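Local atomic coordinates of MOBA relate protein (Mycobacterium sp., PDB entry 2WAW), a protein that has no established function but probably transfers a nucleotidyl group, as MobA-like NTP transferases of the GT-A clan do. Residues T7-A12 / Q48-L53; L101-Q106 / I135-W140; T90-T95 / V141-F146; G20-L25 / G54-E59. All blocks are in the same frame, centred on the assembly; numbering follows the deposited sequence. Where two conformers were deposited one is given.

Interaction 1: T7-A12 / Q48-L53; sequences TGVVLA and QLIVTL
T7-A12 and Q48-L53 are neighbouring parallel strands in the central sheet of the GT-A fold, joined by a beta-alpha-beta crossover through helix 33-42. Their axes lie 4.7 Å apart. Four backbone bonds form a regular ladder in the middle: G8 N to Q48 O, I50 N to G8 O, V10 N to I50 O and T52 N to V10 O. The second of these is nearly straight, with I50 N 2.9 Å from G8 O and an angle of 176° at the hydrogen.

Side chains close both ends. T7 OG1 donates to Q48 OE1 at 2.7 Å, on a lone pair in the carbonyl plane. The extended Q48 side chain has CG opposite its backbone N (chi1 171°), which carries the amide across to T7. The same OE1 also accepts from D93 N, so two donors hold it. At the other end T52 OG1 stands between its own N and carbonyl carbon (chi1 67°). It accepts from A12 N at 3.1 Å and also bonds S84 OG. On one face of the pair, V10 CG2 meets L49 CD1 at 4.0 Å, and A12 CB lies 4.1 Å from V51 CG1.

The face with V10, A12, L49 and V51 packs under helix 33-42. The face with V9, L11 and T52 meets helix 84-90, and strand 98-103 lies along the other edge of T7-A12.

Interaction 2: L101-Q106 / I135-W140; sequences LMLGDQ and IGHPFW
The imidazole of H137 is held between L103 and F139 where strands 98-103 and 134-142 pair in antiparallel fashion. Both belong to the central sheet of the GT-A fold. L103 CG sits over one face of the ring, 4.2 Å from its centroid and 14° off the normal, in a CH-pi contact. F139 CE2 lies on the opposite face, toward the rim. At the ring edge, L101 O is 3.5 Å from H137 CD2 and close to the ring plane. The ring is therefore bounded on both faces and at one edge. H137 CG stands opposite its carbonyl carbon (chi1 -69°), which turns the ring toward L101-L103. The amide of Q106 comes in beside H137 CB, its plane nearly perpendicular to the ring, though its modelled position is less sure.

The backbone sets these positions. L101 and F139 form a hydrogen-bonded antiparallel pair. L101 N donates to F139 O at 2.8 Å, and F139 N returns a bond to L101 O at 3.1 Å. The peptide between H137 and P138 is cis, and the chain turns a corner at H137. Y131 OH bonds H137 O from strand 126-131.

Beyond L103 the chain makes a type I turn to Q106 that carries D105. D105 probably corresponds to the magnesium-binding aspartate of MobA relatives, an inference from the family alone. Beside the corner, P138 CA lies 3.3 Å from L101 O in a bent CA-H...O contact.

Interaction 3: T90-T95 / V141-F146; sequences TWVDPT and VSRGVF
R143, in the 3-10 turn after strand 134-142, sets its guanidinium between F146 and the D93-P94 backbone of the loop from helix 84-90 to strand 98-103. F146 CE2 stands 3.7 Å above the guanidinium plane, over its centre. R143 CA in turn sits over the centre of the F146 ring. The arginine thus folds across the phenylalanine. Its chain runs out with CG opposite the backbone N, then bends at chi3 (-66°). This bend sets the guanidinium face against F146 CE2; the two planes are steeply inclined, not stacked in parallel.

V92 approaches F146 from the opposite direction and slides past R143. Its CG1 is 4.1 Å from F146 CE2 and 4.0 Å from R143 NH2. D93 O lies near the guanidinium plane, 3.0 Å from R143 NH2. P94 O lies over the face opposite F146, 3.4 Å from R143 NH2. Both angles are too poor for a hydrogen bond. A water in the guanidinium plane accepts from R143 NH1 at 3.0 Å and donates to V92 O at 2.8 Å. R143 NE bonds A96 O.

In the conformer given, D93 OD1 accepts from T95 N at 2.9 Å, an Asx turn, and does not reach the arginine. A96 O and the water are thus bonded to the guanidinium, with the D93 and P94 carbonyls merely close. Together they would probably stabilise its charge without a salt bridge to D93.

Interaction 4: G20-L25 / G54-E59; sequences GTPKQL and GGAADE
P22 packs against A56 and E59 where the loop after strand 6-12 meets the N-terminal end of helix 57-63. The loop follows the glycine-rich segment after the first strand, which in MobA-like nucleotidyltransferases binds the nucleotide; a similar role here is probable. No hydrogen bond crosses the contact. It rests on van der Waals packing of side chains.

The P22 ring points at the helix start. Its CB lies 3.8 Å from A56 CB, an apolar contact of two small groups. A56 is the N-cap residue, and the type I turn from G54 to A57 sets it there, with A57 N bonded to G54 O.

E59 comes from one turn further along. CG is opposite the carbonyl carbon (chi1 -56°), and the chain then stays extended (chi2 164°). This brings the carboxylate to P22 CG at the outer corner of the ring, the two side chains crossing at about a right angle. In the conformer given, E59 OE1 and OE2 are each 3.7 Å from P22 CG, so the acid end spans the ring carbon evenly. A second conformer exists, so this approach is less certain than the rest.

L25 meets the other end of the same side chain. A short 3-10 segment at K23-L25, with L25 N bonded to P22 O, turns it toward the helix. L25 also touches V60 and K63 of the helix. K23 points elsewhere, its NZ bonding Y15 O and V182 O. The leucine runs out extended (chi2 169°) and places CD1 3.7 Å from E59 CB.

In the fold
From the N terminus, strand 7-12 opens interaction 1 and the loop 20-25 opens interaction 4. Strand 48-53 then closes interaction 1, and the helix start at 54-59 closes interaction 4 directly after it. These two contacts therefore cross. Later, the loop 90-95 opens interaction 3, and 101-106 opens interaction 2. Segment 135-140 closes interaction 2, then 141-146, the strand's end and the turn after it, closes interaction 3, so interaction 2 lies within interaction 3. Interactions 1 and 2 share the central sheet, where strands 6-12 and 98-103 are neighbours. Q48 links interaction 1 to the loop of interaction 3. Interactions 3 and 4 lie far apart, with centres about 27 Å from each other.

Interaction 1: T7-A12 / Q48-L53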
loop_
_atom_site.group_PDB
_atom_site.type_symbol
_atom_site.label_atom_id
_atom_site.label_comp_id
_atom_site.label_asym_id
_atom_site.label_seq_id
_atom_site.Cartn_x
_atom_site.Cartn_y
_atom_site.Cartn_z
ATOM N N THR A 7 2.942 -5.996 -10.250
ATOM C CA THR A 7 1.740 -5.190 -10.049
ATOM C C THR A 7 1.825 -4.516 -8.692
ATOM O O THR A 7 2.101 -5.180 -7.701
ATOM C CB THR A 7 0.478 -6.066 -10.114
ATOM O OG1 THR A 7 0.279 -6.480 -11.472
ATOM C CG2 THR A 7 -0.750 -5.277 -9.652
ATOM N N GLY A 8 1.609 -3.206 -8.661
ATOM C CA GLY A 8 1.485 -2.483 -7.392
ATOM C C GLY A 8 0.048 -2.496 -6.918
ATOM O O GLY A 8 -0.868 -2.393 -7.723
ATOM N N VAL A 9 -0.152 -2.622 -5.603
ATOM C CA VAL A 9 -1.490 -2.637 -5.030
ATOM C C VAL A 9 -1.475 -1.649 -3.861
ATOM O O VAL A 9 -0.772 -1.856 -2.872
ATOM C CB VAL A 9 -1.887 -4.050 -4.499
ATOM C CG1 VAL A 9 -3.309 -4.028 -3.848
ATOM C CG2 VAL A 9 -1.812 -5.127 -5.617
ATOM N N VAL A 10 -2.236 -0.575 -3.998
ATOM C CA VAL A 10 -2.381 0.413 -2.945
ATOM C C VAL A 10 -3.703 0.138 -2.239
ATOM O O VAL A 10 -4.788 0.285 -2.841
ATOM C CB VAL A 10 -2.373 1.833 -3.521
ATOM C CG1 VAL A 10 -2.638 2.868 -2.421
ATOM C CG2 VAL A 10 -1.048 2.148 -4.182
ATOM N N LEU A 11 -3.607 -0.277 -0.979
ATOM C CA LEU A 11 -4.804 -0.593 -0.173
ATOM C C LEU A 11 -5.316 0.689 0.456
ATOM O O LEU A 11 -4.641 1.292 1.308
ATOM C CB LEU A 11 -4.479 -1.655 0.891
ATOM C CG LEU A 11 -3.924 -2.959 0.306
ATOM C CD1 LEU A 11 -3.380 -3.827 1.451
ATOM C CD2 LEU A 11 -5.011 -3.740 -0.434
ATOM N N ALA A 12 -6.480 1.135 -0.012
ATOM C CA ALA A 12 -7.023 2.441 0.392
ATOM C C ALA A 12 -8.502 2.383 0.753
ATOM O O ALA A 12 -9.225 3.370 0.602
ATOM C CB ALA A 12 -6.758 3.493 -0.695
ATOM N N GLN A 48 1.351 -2.495 -13.676
ATOM C CA GLN A 48 -0.059 -2.317 -13.392
ATOM C C GLN A 48 -0.140 -1.724 -11.996
ATOM O O GLN A 48 0.657 -2.099 -11.133
ATOM C CB GLN A 48 -0.770 -3.679 -13.418
ATOM C CG GLN A 48 -2.217 -3.661 -12.913
ATOM C CD GLN A 48 -2.835 -5.033 -12.841
ATOM O OE1 GLN A 48 -2.151 -6.038 -12.568
ATOM N NE2 GLN A 48 -4.143 -5.089 -13.045
ATOM N N LEU A 49 -1.099 -0.846 -11.779
ATOM C CA LEU A 49 -1.359 -0.310 -10.472
ATOM C C LEU A 49 -2.835 -0.391 -10.117
ATOM O O LEU A 49 -3.622 0.178 -10.749
ATOM C CB LEU A 49 -0.863 1.127 -10.371
ATOM C CG LEU A 49 -0.992 1.895 -9.064
ATOM C CD1 LEU A 49 -0.308 1.162 -7.943
ATOM C CD2 LEU A 49 -0.371 3.251 -9.237
ATOM N N ILE A 50 -3.119 -1.102 -9.041
ATOM C CA ILE A 50 -4.457 -1.305 -8.515
ATOM C C ILE A 50 -4.649 -0.498 -7.228
ATOM O O ILE A 50 -3.797 -0.454 -6.419
ATOM C CB ILE A 50 -4.685 -2.773 -8.136
ATOM C CG1 ILE A 50 -4.638 -3.676 -9.370
ATOM C CG2 ILE A 50 -5.967 -2.952 -7.357
ATOM C CD1 ILE A 50 -4.601 -5.087 -9.047
ATOM N N VAL A 51 -5.767 0.168 -7.129
ATOM C CA VAL A 51 -6.112 0.881 -5.897
ATOM C C VAL A 51 -7.451 0.371 -5.405
ATOM O O VAL A 51 -8.420 0.286 -6.180
ATOM C CB VAL A 51 -6.221 2.402 -6.132
ATOM C CG1 VAL A 51 -6.375 3.170 -4.785
ATOM C CG2 VAL A 51 -5.035 2.906 -6.946
ATOM N N THR A 52 -7.509 0.011 -4.116
ATOM C CA THR A 52 -8.788 -0.423 -3.540
ATOM C C THR A 52 -9.419 0.721 -2.772
ATOM O O THR A 52 -8.727 1.525 -2.128
ATOM C CB THR A 52 -8.648 -1.650 -2.597
ATOM O OG1 THR A 52 -7.898 -1.259 -1.441
ATOM C CG2 THR A 52 -7.907 -2.816 -3.291
ATOM N N LEU A 53 -10.741 0.785 -2.854
ATOM C CA LEU A 53 -11.498 1.816 -2.167
ATOM C C LEU A 53 -12.708 1.176 -1.534
ATOM O O LEU A 53 -13.233 0.179 -2.043
ATOM C CB LEU A 53 -11.935 2.899 -3.157
ATOM C CG LEU A 53 -10.840 3.681 -3.878
ATOM C CD1 LEU A 53 -11.455 4.610 -4.905
ATOM C CD2 LEU A 53 -10.081 4.459 -2.876
#

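Interaction 2: L101-Q106 / I135-W140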
loop_
_atom_site.group_PDB
_atom_site.type_symbol
_atom_site.label_atom_id
_atom_site.label_comp_id
_atom_site.label_asym_id
_atom_site.label_seq_id
_atom_site.Cartn_x
_atom_site.Cartn_y
_atom_site.Cartn_z
ATOM N N LEU A 101 2.715 -4.366 -2.060
ATOM C CA LEU A 101 1.611 -3.852 -1.232
ATOM C C LEU A 101 1.997 -2.607 -0.492
ATOM O O LEU A 101 3.029 -2.572 0.167
ATOM C CB LEU A 101 1.213 -4.908 -0.190
ATOM C CG LEU A 101 0.560 -6.208 -0.638
ATOM C CD1 LEU A 101 0.433 -7.124 0.572
ATOM C CD2 LEU A 101 -0.805 -5.933 -1.261
ATOM N N MET A 102 1.150 -1.592 -0.590
ATOM C CA MET A 102 1.358 -0.418 0.232
ATOM C C MET A 102 0.017 0.153 0.633
ATOM O O MET A 102 -1.029 -0.224 0.100
ATOM C CB MET A 102 2.189 0.613 -0.495
ATOM C CG MET A 102 1.395 1.448 -1.439
ATOM S SD MET A 102 2.509 2.493 -2.361
ATOM C CE MET A 102 2.777 1.499 -3.837
ATOM N N LEU A 103 0.036 0.982 1.674
ATOM C CA LEU A 103 -1.196 1.610 2.167
ATOM C C LEU A 103 -1.426 2.951 1.486
ATOM O O LEU A 103 -0.465 3.669 1.206
ATOM C CB LEU A 103 -1.141 1.823 3.690
ATOM C CG LEU A 103 -0.967 0.550 4.550
ATOM C CD1 LEU A 103 -1.081 0.890 6.032
ATOM C CD2 LEU A 103 -1.978 -0.528 4.190
ATOM N N GLY A 104 -2.689 3.318 1.271
ATOM C CA GLY A 104 -3.036 4.592 0.638
ATOM C C GLY A 104 -2.621 5.813 1.458
ATOM O O GLY A 104 -2.578 6.944 0.936
ATOM N N ASP A 105 -2.325 5.569 2.739
ATOM C CA ASP A 105 -1.992 6.626 3.701
ATOM C C ASP A 105 -0.509 6.654 4.100
ATOM O O ASP A 105 -0.139 7.233 5.129
ATOM C CB ASP A 105 -2.908 6.592 4.947
ATOM C CG ASP A 105 -2.942 5.229 5.625
ATOM O OD1 ASP A 105 -3.366 4.261 4.951
ATOM O OD2 ASP A 105 -2.598 5.136 6.830
ATOM N N GLN A 106 0.338 6.089 3.268
ATOM C CA GLN A 106 1.778 6.104 3.448
ATOM C C GLN A 106 2.543 6.751 2.273
ATOM O O GLN A 106 3.234 6.081 1.546
ATOM C CB GLN A 106 2.300 4.681 3.581
ATOM C CG GLN A 106 1.836 3.881 4.709
ATOM C CD GLN A 106 2.160 2.384 4.569
ATOM O OE1 GLN A 106 1.598 1.673 3.762
ATOM N NE2 GLN A 106 3.024 1.925 5.397
ATOM N N ILE A 135 10.566 -3.014 10.658
ATOM C CA ILE A 135 10.029 -3.519 9.390
ATOM C C ILE A 135 8.774 -2.740 9.014
ATOM O O ILE A 135 7.988 -2.378 9.903
ATOM C CB ILE A 135 9.655 -5.024 9.549
ATOM C CG1 ILE A 135 10.910 -5.885 9.781
ATOM C CG2 ILE A 135 8.796 -5.546 8.384
ATOM C CD1 ILE A 135 11.946 -5.800 8.687
ATOM N N GLY A 136 8.559 -2.514 7.727
ATOM C CA GLY A 136 7.315 -1.885 7.308
ATOM C C GLY A 136 7.096 -1.963 5.819
ATOM O O GLY A 136 7.929 -2.489 5.069
ATOM N N HIS A 137 5.945 -1.441 5.405
ATOM C CA HIS A 137 5.616 -1.322 3.986
ATOM C C HIS A 137 6.651 -0.486 3.257
ATOM O O HIS A 137 7.318 0.363 3.872
ATOM C CB HIS A 137 4.234 -0.669 3.808
ATOM C CG HIS A 137 3.087 -1.526 4.253
ATOM N ND1 HIS A 137 2.633 -1.539 5.558
ATOM C CD2 HIS A 137 2.301 -2.392 3.570
ATOM C CE1 HIS A 137 1.618 -2.380 5.656
ATOM N NE2 HIS A 137 1.393 -2.907 4.467
ATOM N N PRO A 138 6.830 -0.725 1.945
ATOM C CA PRO A 138 6.123 -1.702 1.089
ATOM C C PRO A 138 6.546 -3.162 1.305
ATOM O O PRO A 138 7.695 -3.443 1.740
ATOM C CB PRO A 138 6.453 -1.217 -0.331
ATOM C CG PRO A 138 7.834 -0.559 -0.188
ATOM C CD PRO A 138 7.812 0.074 1.190
ATOM N N PHE A 139 5.603 -4.074 1.013
ATOM C CA PHE A 139 5.859 -5.515 1.091
ATOM C C PHE A 139 5.842 -6.101 -0.316
ATOM O O PHE A 139 5.097 -5.628 -1.175
ATOM C CB PHE A 139 4.787 -6.249 1.902
ATOM C CG PHE A 139 4.695 -5.850 3.357
ATOM C CD1 PHE A 139 5.811 -5.398 4.065
ATOM C CD2 PHE A 139 3.481 -5.985 4.013
ATOM C CE1 PHE A 139 5.707 -5.068 5.430
ATOM C CE2 PHE A 139 3.359 -5.667 5.370
ATOM C CZ PHE A 139 4.461 -5.201 6.070
ATOM N N TRP A 140 6.666 -7.122 -0.548
ATOM C CA TRP A 140 6.584 -7.918 -1.766
ATOM C C TRP A 140 5.974 -9.250 -1.435
ATOM O O TRP A 140 6.369 -9.878 -0.465
ATOM C CB TRP A 140 7.985 -8.105 -2.355
ATOM C CG TRP A 140 8.157 -9.290 -3.266
ATOM C CD1 TRP A 140 8.570 -10.543 -2.917
ATOM C CD2 TRP A 140 7.960 -9.312 -4.690
ATOM N NE1 TRP A 140 8.638 -11.348 -4.032
ATOM C CE2 TRP A 140 8.261 -10.619 -5.132
ATOM C CE3 TRP A 140 7.542 -8.356 -5.631
ATOM C CZ2 TRP A 140 8.165 -10.995 -6.487
ATOM C CZ3 TRP A 140 7.455 -8.722 -6.969
ATOM C CH2 TRP A 140 7.757 -10.034 -7.385
#

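Interaction 3: T90-T95 / V141-F146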
loop_
_atom_site.group_PDB
_atom_site.type_symbol
_atom_site.label_atom_id
_atom_site.label_comp_id
_atom_site.label_asym_id
_atom_site.label_seq_id
_atom_site.Cartn_x
_atom_site.Cartn_y
_atom_site.Cartn_z
ATOM N N THR A 90 -7.853 -10.702 -7.603
ATOM C CA THR A 90 -8.569 -11.209 -8.777
ATOM C C THR A 90 -8.282 -10.377 -10.049
ATOM O O THR A 90 -8.435 -10.863 -11.181
ATOM C CB THR A 90 -10.082 -11.332 -8.494
ATOM O OG1 THR A 90 -10.684 -10.036 -8.421
ATOM C CG2 THR A 90 -10.310 -12.066 -7.186
ATOM N N TRP A 91 -7.838 -9.138 -9.838
ATOM C CA TRP A 91 -7.525 -8.169 -10.896
ATOM C C TRP A 91 -6.064 -8.150 -11.338
ATOM O O TRP A 91 -5.728 -7.493 -12.326
ATOM C CB TRP A 91 -7.848 -6.758 -10.419
ATOM C CG TRP A 91 -9.281 -6.384 -10.403
ATOM C CD1 TRP A 91 -10.257 -6.884 -9.584
ATOM C CD2 TRP A 91 -9.897 -5.365 -11.197
ATOM N NE1 TRP A 91 -11.457 -6.261 -9.851
ATOM C CE2 TRP A 91 -11.264 -5.320 -10.832
ATOM C CE3 TRP A 91 -9.431 -4.491 -12.192
ATOM C CZ2 TRP A 91 -12.176 -4.438 -11.435
ATOM C CZ3 TRP A 91 -10.337 -3.611 -12.791
ATOM C CH2 TRP A 91 -11.695 -3.593 -12.406
ATOM N N VAL A 92 -5.193 -8.832 -10.597
ATOM C CA VAL A 92 -3.760 -8.835 -10.905
ATOM C C VAL A 92 -3.500 -9.492 -12.262
ATOM O O VAL A 92 -4.004 -10.589 -12.520
ATOM C CB VAL A 92 -2.963 -9.551 -9.800
ATOM C CG1 VAL A 92 -1.485 -9.642 -10.156
ATOM C CG2 VAL A 92 -3.119 -8.791 -8.470
ATOM N N ASP A 93 -2.772 -8.812 -13.104
ATOM C CA ASP A 93 -2.355 -9.308 -14.450
ATOM C C ASP A 93 -1.672 -10.706 -14.294
ATOM O O ASP A 93 -0.814 -10.841 -13.533
ATOM C CB ASP A 93 -1.442 -8.262 -15.138
ATOM C CG ASP A 93 -1.248 -8.496 -16.655
ATOM O OD1 ASP A 93 -0.897 -9.609 -17.071
ATOM O OD2 ASP A 93 -1.397 -7.528 -17.441
ATOM N N PRO A 94 -2.041 -11.674 -15.113
ATOM C CA PRO A 94 -1.314 -12.951 -15.048
ATOM C C PRO A 94 0.199 -12.872 -15.260
ATOM O O PRO A 94 0.938 -13.724 -14.755
ATOM C CB PRO A 94 -1.967 -13.790 -16.157
ATOM C CG PRO A 94 -3.320 -13.184 -16.354
ATOM C CD PRO A 94 -3.187 -11.733 -16.056
ATOM N N THR A 95 0.663 -11.846 -15.968
ATOM C CA THR A 95 2.099 -11.678 -16.163
ATOM C C THR A 95 2.855 -11.237 -14.908
ATOM O O THR A 95 4.076 -11.316 -14.878
ATOM C CB THR A 95 2.445 -10.726 -17.341
ATOM O OG1 THR A 95 1.931 -9.416 -17.062
ATOM C CG2 THR A 95 1.859 -11.271 -18.648
ATOM N N VAL A 141 5.024 -9.695 -2.263
ATOM C CA VAL A 141 4.436 -11.030 -2.139
ATOM C C VAL A 141 4.432 -11.690 -3.511
ATOM O O VAL A 141 3.831 -11.167 -4.464
ATOM C CB VAL A 141 3.013 -10.988 -1.559
ATOM C CG1 VAL A 141 2.474 -12.424 -1.343
ATOM C CG2 VAL A 141 3.004 -10.226 -0.237
ATOM N N SER A 142 5.070 -12.866 -3.589
ATOM C CA SER A 142 5.250 -13.598 -4.823
ATOM C C SER A 142 3.939 -14.289 -5.178
ATOM O O SER A 142 3.133 -14.577 -4.296
ATOM C CB SER A 142 6.365 -14.647 -4.656
ATOM O OG SER A 142 5.988 -15.617 -3.692
ATOM N N ARG A 143 3.736 -14.523 -6.468
ATOM C CA ARG A 143 2.528 -15.170 -6.972
ATOM C C ARG A 143 2.242 -16.500 -6.265
ATOM O O ARG A 143 1.079 -16.838 -6.028
ATOM C CB ARG A 143 2.657 -15.401 -8.478
ATOM C CG ARG A 143 1.496 -16.219 -9.063
ATOM C CD ARG A 143 1.492 -16.180 -10.587
ATOM N NE ARG A 143 1.207 -14.835 -11.078
ATOM C CZ ARG A 143 -0.011 -14.308 -11.186
ATOM N NH1 ARG A 143 -1.094 -15.006 -10.849
ATOM N NH2 ARG A 143 -0.149 -13.068 -11.633
ATOM N N GLY A 144 3.300 -17.222 -5.898
ATOM C CA GLY A 144 3.160 -18.533 -5.250
ATOM C C GLY A 144 2.374 -18.537 -3.952
ATOM O O GLY A 144 1.810 -19.564 -3.567
ATOM N N VAL A 145 2.312 -17.395 -3.270
ATOM C CA VAL A 145 1.542 -17.317 -2.025
ATOM C C VAL A 145 0.306 -16.400 -2.101
ATOM O O VAL A 145 -0.273 -16.007 -1.075
ATOM C CB VAL A 145 2.449 -16.990 -0.812
ATOM C CG1 VAL A 145 3.399 -18.161 -0.556
ATOM C CG2 VAL A 145 3.238 -15.727 -1.052
ATOM N N PHE A 146 -0.097 -16.062 -3.325
ATOM C CA PHE A 146 -1.357 -15.338 -3.541
ATOM C C PHE A 146 -2.535 -16.039 -2.841
ATOM O O PHE A 146 -3.394 -15.376 -2.274
ATOM C CB PHE A 146 -1.668 -15.181 -5.039
ATOM C CG PHE A 146 -0.896 -14.079 -5.736
ATOM C CD1 PHE A 146 0.085 -13.324 -5.078
ATOM C CD2 PHE A 146 -1.157 -13.812 -7.087
ATOM C CE1 PHE A 146 0.790 -12.323 -5.758
ATOM C CE2 PHE A 146 -0.468 -12.821 -7.781
ATOM C CZ PHE A 146 0.522 -12.059 -7.111
HETATM O O HOH W 1 -3.222 -13.080 -11.551
#

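Interaction 4: G20-L25 / G54-E59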
loop_
_atom_site.group_PDB
_atom_site.type_symbol
_atom_site.label_atom_id
_atom_site.label_comp_id
_atom_site.label_asym_id
_atom_site.label_seq_id
_atom_site.Cartn_x
_atom_site.Cartn_y
_atom_site.Cartn_z
ATOM N N GLY A 20 -12.997 10.407 11.589
ATOM C CA GLY A 20 -14.324 10.974 11.430
ATOM C C GLY A 20 -14.618 11.523 10.052
ATOM O O GLY A 20 -15.627 12.197 9.848
ATOM N N THR A 21 -13.735 11.223 9.100
ATOM C CA THR A 21 -13.828 11.740 7.743
ATOM C C THR A 21 -12.937 10.836 6.891
ATOM O O THR A 21 -12.030 10.218 7.445
ATOM C CB THR A 21 -13.327 13.203 7.679
ATOM O OG1 THR A 21 -13.685 13.787 6.424
ATOM C CG2 THR A 21 -11.809 13.290 7.882
ATOM N N PRO A 22 -13.203 10.724 5.572
ATOM C CA PRO A 22 -12.348 9.815 4.781
ATOM C C PRO A 22 -10.884 10.285 4.753
ATOM O O PRO A 22 -10.589 11.364 4.232
ATOM C CB PRO A 22 -12.988 9.861 3.382
ATOM C CG PRO A 22 -14.435 10.320 3.627
ATOM C CD PRO A 22 -14.251 11.342 4.731
ATOM N N LYS A 23 -9.973 9.505 5.333
ATOM C CA LYS A 23 -8.577 9.950 5.403
ATOM C C LYS A 23 -7.946 10.123 4.013
ATOM O O LYS A 23 -7.030 10.923 3.844
ATOM C CB LYS A 23 -7.730 9.017 6.277
ATOM C CG LYS A 23 -7.485 7.631 5.698
ATOM C CD LYS A 23 -6.867 6.790 6.827
ATOM C CE LYS A 23 -6.642 5.377 6.442
ATOM N NZ LYS A 23 -6.026 4.662 7.590
ATOM N N GLN A 24 -8.458 9.371 3.038
ATOM C CA GLN A 24 -7.966 9.405 1.655
ATOM C C GLN A 24 -8.007 10.837 1.103
ATOM O O GLN A 24 -7.172 11.217 0.278
ATOM C CB GLN A 24 -8.821 8.464 0.759
ATOM C CG GLN A 24 -8.781 6.953 1.137
ATOM C CD GLN A 24 -9.678 6.557 2.325
ATOM O OE1 GLN A 24 -9.605 5.413 2.837
ATOM N NE2 GLN A 24 -10.513 7.485 2.776
ATOM N N LEU A 25 -8.963 11.607 1.580
ATOM C CA LEU A 25 -9.218 12.946 1.080
ATOM C C LEU A 25 -8.628 14.083 1.906
ATOM O O LEU A 25 -8.751 15.189 1.539
ATOM C CB LEU A 25 -10.728 13.157 0.849
ATOM C CG LEU A 25 -11.389 12.164 -0.091
ATOM C CD1 LEU A 25 -12.817 12.258 -0.062
ATOM C CD2 LEU A 25 -10.890 12.306 -1.500
ATOM N N GLY A 54 -13.164 1.757 -0.431
ATOM C CA GLY A 54 -14.310 1.208 0.282
ATOM C C GLY A 54 -15.532 2.111 0.222
ATOM O O GLY A 54 -15.872 2.648 -0.840
ATOM N N GLY A 55 -16.166 2.304 1.379
ATOM C CA GLY A 55 -17.404 3.083 1.485
ATOM C C GLY A 55 -17.337 4.521 0.984
ATOM O O GLY A 55 -18.346 5.057 0.518
ATOM N N ALA A 56 -16.154 5.134 1.070
ATOM C CA ALA A 56 -15.925 6.506 0.617
ATOM C C ALA A 56 -15.598 6.629 -0.876
ATOM O O ALA A 56 -15.235 7.711 -1.342
ATOM C CB ALA A 56 -14.791 7.143 1.449
ATOM N N ALA A 57 -15.725 5.531 -1.627
ATOM C CA ALA A 57 -15.319 5.487 -3.040
ATOM C C ALA A 57 -15.921 6.607 -3.877
ATOM O O ALA A 57 -15.231 7.194 -4.695
ATOM C CB ALA A 57 -15.651 4.139 -3.669
ATOM N N ASP A 58 -17.214 6.870 -3.693
ATOM C CA ASP A 58 -17.905 7.907 -4.464
ATOM C C ASP A 58 -17.213 9.257 -4.342
ATOM O O ASP A 58 -16.959 9.910 -5.363
ATOM C CB ASP A 58 -19.370 8.017 -4.036
ATOM C CG ASP A 58 -20.228 6.892 -4.590
ATOM O OD1 ASP A 58 -19.695 6.034 -5.331
ATOM O OD2 ASP A 58 -21.440 6.869 -4.282
ATOM N N GLU A 59 -16.916 9.668 -3.110
ATOM C CA GLU A 59 -16.216 10.933 -2.834
ATOM C C GLU A 59 -14.798 10.908 -3.408
ATOM O O GLU A 59 -14.322 11.880 -3.989
ATOM C CB GLU A 59 -16.145 11.197 -1.323
ATOM C CG GLU A 59 -17.478 11.206 -0.585
ATOM C CD GLU A 59 -17.307 11.094 0.924
ATOM O OE1 GLU A 59 -16.999 12.119 1.569
ATOM O OE2 GLU A 59 -17.477 9.981 1.470
#